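EIAV protease (Equine infectious anemia virus, PDB 1FMB) probably cuts viral polyproteins as a homodimeric retroviral aspartyl protease, here in complex with the inhibitor HBY-793. Local coordinates at residues 12-16 against 17-21; 93-97 against 98-102. The protein carries 1 engineered substitution. One frame throughout, in Å; residues are numbered along the deposited sequence.

Contact 1: 12-16 against 17-21; sequences IVLIN and DTPLN
The hydroxyl of T18 is gripped from two directions: OG1 donates to N16 O at 3.0 Å, reaching that oxygen from above its carbonyl plane, and is also hydrogen-bonded to K42 N. Its first torsion (chi1 -51°) sets OG1 beside the backbone N, on the side of the turn. That turn is type I', with N16 and D17 at its corners, both at positive phi, and it joins strands 10-15 and 18-24 into a tight beta hairpin. T18 N closes it on I15 O, again from above the carbonyl plane and bent to 144° at the hydrogen, whereas the return bond from I15 N to T18 O is shorter, 2.9 Å. One hydrogen-bonded pair further along, L20 N meets V13 O almost head-on at 2.9 Å, and V13 N answers to L20 O. CA-H...O contacts from L14 to T18 O and from P19 to V13 O lie between these pairs, and I12 CA makes another to L20 O just past them.

The two faces differ. On the exposed one, L14 lays its CD2 methyl against the proline ring, 3.7 Å from P19 CB, and I12 CG2 also approaches P19 CB, more loosely at 4.1 Å. At the far end of the ladder from the turn, N21 crosses I12 at about a right angle, with N21 OD1 3.7 Å from I12 CG1. On the buried face, I15 CD1 meets L20 CD1 at 3.8 Å, the two side chains roughly perpendicular. N16 turns its amide away from the hairpin, to T68 N through OD1 and to Y43 O through ND2. The T18 hydroxyl thus ties the turn within and without, the N16 amide ties it outward, and I15 and L20 pack on strand 58-71 and helix 35-40 respectively.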
ATOM      1  N   ILE A  12       5.233  -8.028  13.825  1.00 10.47           N
ATOM      2  CA  ILE A  12       6.003  -7.325  14.844  1.00  8.76           C
ATOM      3  C   ILE A  12       7.457  -7.320  14.414  1.00 10.20           C
ATOM      4  O   ILE A  12       8.066  -8.355  14.046  1.00  9.75           O
ATOM      5  CB  ILE A  12       5.850  -8.065  16.223  1.00 13.75           C
ATOM      6  CG1 ILE A  12       4.368  -7.862  16.555  1.00 15.29           C
ATOM      7  CG2 ILE A  12       6.854  -7.443  17.172  1.00 13.13           C
ATOM      8  CD1 ILE A  12       3.696  -8.464  17.745  1.00 22.11           C
ATOM      9  N   VAL A  13       8.092  -6.166  14.428  1.00  8.69           N
ATOM     10  CA  VAL A  13       9.516  -6.028  14.092  1.00 11.64           C
ATOM     11  C   VAL A  13      10.201  -5.274  15.240  1.00 12.40           C
ATOM     12  O   VAL A  13       9.574  -4.498  15.997  1.00 13.68           O
ATOM     13  CB  VAL A  13       9.936  -5.290  12.807  1.00 13.62           C
ATOM     14  CG1 VAL A  13       9.428  -6.004  11.546  1.00 16.92           C
ATOM     15  CG2 VAL A  13       9.495  -3.838  12.721  1.00  9.80           C
ATOM     16  N   LEU A  14      11.520  -5.422  15.420  1.00 12.11           N
ATOM     17  CA  LEU A  14      12.139  -4.586  16.472  1.00 13.98           C
ATOM     18  C   LEU A  14      12.770  -3.393  15.739  1.00  9.94           C
ATOM     19  O   LEU A  14      13.517  -3.626  14.823  1.00 10.27           O
ATOM     20  CB  LEU A  14      13.295  -5.282  17.256  1.00 18.49           C
ATOM     21  CG  LEU A  14      12.742  -6.408  18.177  1.00 18.42           C
ATOM     22  CD1 LEU A  14      13.837  -7.346  18.668  1.00 22.44           C
ATOM     23  CD2 LEU A  14      12.033  -5.815  19.382  1.00 18.50           C
ATOM     24  N   ILE A  15      12.407  -2.135  16.085  1.00 11.74           N
ATOM     25  CA  ILE A  15      13.072  -1.011  15.468  1.00 10.95           C
ATOM     26  C   ILE A  15      13.831  -0.360  16.626  1.00 11.54           C
ATOM     27  O   ILE A  15      13.191  -0.010  17.654  1.00 10.97           O
ATOM     28  CB  ILE A  15      12.028  -0.052  14.861  1.00 13.59           C
ATOM     29  CG1 ILE A  15      11.307  -0.879  13.799  1.00 13.47           C
ATOM     30  CG2 ILE A  15      12.792   1.182  14.337  1.00 14.00           C
ATOM     31  CD1 ILE A  15      10.116  -0.322  13.025  1.00 19.62           C
ATOM     32  N   ASN A  16      15.113  -0.180  16.551  1.00 12.80           N
ATOM     33  CA  ASN A  16      15.920   0.418  17.633  1.00 16.30           C
ATOM     34  C   ASN A  16      15.500  -0.227  18.962  1.00 16.52           C
ATOM     35  O   ASN A  16      15.134   0.401  19.956  1.00 14.68           O
ATOM     36  CB  ASN A  16      15.763   1.939  17.757  1.00 12.32           C
ATOM     37  CG  ASN A  16      16.401   2.666  16.578  1.00 10.23           C
ATOM     38  OD1 ASN A  16      16.918   1.983  15.678  1.00 15.89           O
ATOM     39  ND2 ASN A  16      16.425   4.000  16.563  1.00 11.66           N
ATOM     40  N   ASP A  17      15.500  -1.551  18.976  1.00 17.65           N
ATOM     41  CA  ASP A  17      15.159  -2.352  20.145  1.00 20.34           C
ATOM     42  C   ASP A  17      13.774  -2.263  20.742  1.00 18.65           C
ATOM     43  O   ASP A  17      13.544  -2.576  21.905  1.00 19.35           O
ATOM     44  CB  ASP A  17      15.943  -1.827  21.375  1.00 25.78           C
ATOM     45  CG  ASP A  17      17.257  -2.569  21.430  1.00 34.46           C
ATOM     46  OD1 ASP A  17      17.679  -3.021  20.350  1.00 35.75           O
ATOM     47  OD2 ASP A  17      17.771  -2.654  22.568  1.00 47.45           O
ATOM     48  N   THR A  18      12.804  -1.808  19.996  1.00 13.83           N
ATOM     49  CA  THR A  18      11.456  -1.616  20.495  1.00 13.09           C
ATOM     50  C   THR A  18      10.529  -2.401  19.585  1.00 15.66           C
ATOM     51  O   THR A  18      10.579  -2.148  18.376  1.00 14.18           O
ATOM     52  CB  THR A  18      11.160  -0.124  20.181  1.00 13.73           C
ATOM     53  OG1 THR A  18      12.267   0.679  20.695  1.00 17.17           O
ATOM     54  CG2 THR A  18       9.876   0.348  20.770  1.00 14.96           C
ATOM     55  N   PRO A  19       9.775  -3.316  20.142  1.00 16.96           N
ATOM     56  CA  PRO A  19       8.823  -4.127  19.362  1.00 14.69           C
ATOM     57  C   PRO A  19       7.679  -3.241  18.866  1.00 13.55           C
ATOM     58  O   PRO A  19       7.017  -2.516  19.653  1.00 13.89           O
ATOM     59  CB  PRO A  19       8.495  -5.292  20.288  1.00 16.29           C
ATOM     60  CG  PRO A  19       8.681  -4.712  21.667  1.00 19.89           C
ATOM     61  CD  PRO A  19       9.752  -3.651  21.565  1.00 18.58           C
ATOM     62  N   LEU A  20       7.483  -3.229  17.517  1.00 11.45           N
ATOM     63  CA  LEU A  20       6.374  -2.381  16.998  1.00  9.55           C
ATOM     64  C   LEU A  20       5.571  -3.201  15.986  1.00 12.10           C
ATOM     65  O   LEU A  20       6.212  -3.925  15.232  1.00 14.14           O
ATOM     66  CB  LEU A  20       6.957  -1.218  16.156  1.00 11.59           C
ATOM     67  CG  LEU A  20       7.665  -0.097  16.961  1.00 15.87           C
ATOM     68  CD1 LEU A  20       8.187   1.025  16.060  1.00 16.16           C
ATOM     69  CD2 LEU A  20       6.657   0.509  17.906  1.00 14.97           C
ATOM     70  N   ASN A  21       4.261  -3.027  15.884  1.00 12.47           N
ATOM     71  CA  ASN A  21       3.405  -3.725  14.919  1.00 15.57           C
ATOM     72  C   ASN A  21       3.430  -2.804  13.677  1.00 13.82           C
ATOM     73  O   ASN A  21       3.231  -1.601  13.871  1.00 17.09           O
ATOM     74  CB  ASN A  21       1.937  -3.841  15.299  1.00 27.04           C
ATOM     75  CG  ASN A  21       1.216  -5.019  14.642  1.00 41.42           C
ATOM     76  OD1 ASN A  21       1.471  -6.230  14.826  1.00 41.71           O
ATOM     77  ND2 ASN A  21       0.221  -4.631  13.834  1.00 48.36           N
TER

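Contact 2: 93-97 against 98-102; sequences DILQD and LGAKL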
ATOM      1  N   ASP A  93      11.380  -0.561   0.024  1.00 10.40           N
ATOM      2  CA  ASP A  93      12.802  -0.488   0.324  1.00 13.05           C
ATOM      3  C   ASP A  93      13.159  -1.496   1.386  1.00 13.55           C
ATOM      4  O   ASP A  93      14.066  -2.287   1.144  1.00 13.92           O
ATOM      5  CB  ASP A  93      13.226   0.936   0.718  1.00 13.63           C
ATOM      6  CG  ASP A  93      12.463   1.473   1.926  1.00 17.47           C
ATOM      7  OD1 ASP A  93      11.369   1.044   2.290  1.00 13.96           O
ATOM      8  OD2 ASP A  93      12.964   2.384   2.612  1.00 32.14           O
ATOM      9  N   ILE A  94      12.410  -1.609   2.483  1.00 11.91           N
ATOM     10  CA  ILE A  94      12.716  -2.568   3.535  1.00 12.90           C
ATOM     11  C   ILE A  94      12.195  -3.950   3.229  1.00 12.09           C
ATOM     12  O   ILE A  94      12.796  -4.990   3.575  1.00 15.76           O
ATOM     13  CB  ILE A  94      12.208  -1.999   4.892  1.00 10.30           C
ATOM     14  CG1 ILE A  94      13.127  -0.851   5.273  1.00 14.62           C
ATOM     15  CG2 ILE A  94      12.408  -3.101   5.940  1.00 13.29           C
ATOM     16  CD1 ILE A  94      12.859  -0.154   6.588  1.00 20.61           C
ATOM     17  N   LEU A  95      11.050  -4.079   2.548  1.00 10.01           N
ATOM     18  CA  LEU A  95      10.548  -5.380   2.148  1.00 10.95           C
ATOM     19  C   LEU A  95      11.555  -6.126   1.257  1.00 11.41           C
ATOM     20  O   LEU A  95      11.679  -7.339   1.357  1.00 14.13           O
ATOM     21  CB  LEU A  95       9.221  -5.192   1.404  1.00  8.19           C
ATOM     22  CG  LEU A  95       8.031  -4.841   2.291  1.00 10.27           C
ATOM     23  CD1 LEU A  95       6.755  -4.721   1.470  1.00 15.01           C
ATOM     24  CD2 LEU A  95       7.808  -5.773   3.478  1.00 14.11           C
ATOM     25  N   GLN A  96      12.227  -5.439   0.338  1.00 12.25           N
ATOM     26  CA  GLN A  96      13.226  -5.994  -0.570  1.00 17.46           C
ATOM     27  C   GLN A  96      14.390  -6.521   0.266  1.00 16.32           C
ATOM     28  O   GLN A  96      14.898  -7.655   0.091  1.00 17.14           O
ATOM     29  CB  GLN A  96      13.695  -4.936  -1.569  1.00 22.30           C
ATOM     30  CG  GLN A  96      14.660  -5.442  -2.624  1.00 38.04           C
ATOM     31  CD  GLN A  96      15.121  -4.382  -3.616  1.00 41.26           C
ATOM     32  OE1 GLN A  96      14.616  -3.263  -3.615  1.00 33.95           O
ATOM     33  NE2 GLN A  96      16.094  -4.719  -4.459  1.00 41.76           N
ATOM     34  N   ASP A  97      14.790  -5.727   1.244  1.00 17.51           N
ATOM     35  CA  ASP A  97      15.868  -6.117   2.159  1.00 21.52           C
ATOM     36  C   ASP A  97      15.511  -7.411   2.897  1.00 20.79           C
ATOM     37  O   ASP A  97      16.361  -8.283   3.057  1.00 21.75           O
ATOM     38  CB  ASP A  97      16.154  -5.072   3.249  1.00 22.46           C
ATOM     39  CG  ASP A  97      16.883  -3.884   2.644  1.00 29.10           C
ATOM     40  OD1 ASP A  97      17.589  -4.141   1.645  1.00 29.78           O
ATOM     41  OD2 ASP A  97      16.755  -2.726   3.098  1.00 34.54           O
ATOM     42  N   LEU A  98      14.294  -7.572   3.387  1.00 16.70           N
ATOM     43  CA  LEU A  98      13.847  -8.722   4.095  1.00 18.54           C
ATOM     44  C   LEU A  98      13.559  -9.893   3.142  1.00 20.05           C
ATOM     45  O   LEU A  98      13.286 -10.974   3.694  1.00 21.48           O
ATOM     46  CB  LEU A  98      12.571  -8.549   4.951  1.00 19.09           C
ATOM     47  CG  LEU A  98      12.784  -7.587   6.133  1.00 21.10           C
ATOM     48  CD1 LEU A  98      11.475  -7.179   6.784  1.00 20.19           C
ATOM     49  CD2 LEU A  98      13.676  -8.240   7.182  1.00 20.10           C
ATOM     50  N   GLY A  99      13.575  -9.765   1.836  1.00 17.99           N
ATOM     51  CA  GLY A  99      13.277 -10.922   0.999  1.00 14.87           C
ATOM     52  C   GLY A  99      11.794 -11.109   0.793  1.00 16.39           C
ATOM     53  O   GLY A  99      11.402 -12.181   0.358  1.00 16.15           O
ATOM     54  N   ALA A 100      10.901 -10.152   1.067  1.00 14.59           N
ATOM     55  CA  ALA A 100       9.465 -10.346   0.893  1.00 16.86           C
ATOM     56  C   ALA A 100       9.119 -10.396  -0.592  1.00 15.24           C
ATOM     57  O   ALA A 100       9.841  -9.854  -1.406  1.00 17.44           O
ATOM     58  CB  ALA A 100       8.658  -9.150   1.427  1.00 16.18           C
ATOM     59  N   LYS A 101       8.100 -11.127  -0.964  1.00 13.07           N
ATOM     60  CA  LYS A 101       7.756 -11.157  -2.395  1.00 13.88           C
ATOM     61  C   LYS A 101       6.238 -11.205  -2.492  1.00 11.97           C
ATOM     62  O   LYS A 101       5.558 -11.761  -1.635  1.00 11.19           O
ATOM     63  CB  LYS A 101       8.413 -12.360  -3.078  0.50 16.04           C
ATOM     64  CG  LYS A 101       7.845 -13.659  -2.528  0.50 15.04           C
ATOM     65  CD  LYS A 101       8.444 -14.897  -3.180  0.50 21.09           C
ATOM     66  CE  LYS A 101       9.964 -14.812  -3.130  0.50 19.44           C
ATOM     67  NZ  LYS A 101      10.548 -16.171  -3.352  0.50 21.82           N
ATOM     68  N   LEU A 102       5.643 -10.627  -3.539  1.00 10.26           N
ATOM     69  CA  LEU A 102       4.208 -10.699  -3.715  1.00  7.74           C
ATOM     70  C   LEU A 102       3.990 -11.705  -4.892  1.00 12.99           C
ATOM     71  O   LEU A 102       4.695 -11.529  -5.915  1.00 12.51           O
ATOM     72  CB  LEU A 102       3.687  -9.335  -4.305  1.00  7.28           C
ATOM     73  CG  LEU A 102       2.207  -9.251  -4.525  1.00 10.15           C
ATOM     74  CD1 LEU A 102       1.377  -9.412  -3.259  1.00 13.02           C
ATOM     75  CD2 LEU A 102       1.760  -7.839  -4.971  1.00 18.41           C
TER
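L95 O receives A100 N at 2.9 Å, and G99 N reaches Q96 O at 3.0 Å; with G99 at positive phi (85°), these backbone bonds belong to a Schellman motif at the C-terminal end of helix 92-97. The preceding helical bond, L98 N to I94 O, is close to head-on, with a C=O...N angle of 160°. By contrast G99 N stands well above the carbonyl plane of Q96, as the chain bends out of the helix. Glycine suits the bend, because a CB at these backbone angles would be jammed against the carbonyl oxygen of L98.

Side chains fill in around this cap. A100 points CB back at the last turn, 3.5 Å from L95 O and 4.0 Å from L95 CB, and the CD2 methyl of L95 comes equally near that CB.

Further out, L98 and I94 rest on strand 74-83, through I76 and T78 respectively, and K72 NZ binds L98 O. Near the start of the helix, D93 OD1 bonds S31 OG. After A100 the chain becomes a strand whose K101 and L102 pair antiparallel with a strand of the second subunit, the dimer sheet of retroviral proteases; L95 packs on L5 of that subunit. Back at the cap, L98 CD1 approaches I94 CG2 loosely at 4.3 Å, while L98 folds over the carbonyl of I94, with L98 CG 3.6 Å from I94 O.

Contact 1 comes first along the chain and contact 2 close to its end; their centres lie about 17 Å apart, and the nearest atoms, about 5 Å apart, do not touch. Strand 58-71 serves both: its V67 and I69 pack against I15 of the hairpin, and I69 also meets I94 of the helix. The hairpin 12-21 belongs to the body of one subunit, and no other chain of the assembly touches it. By contrast, 93-102 leads from the helix into the strand that pairs with the second subunit. One contact therefore lies within the subunit, the other leads the chain to the dimer interface.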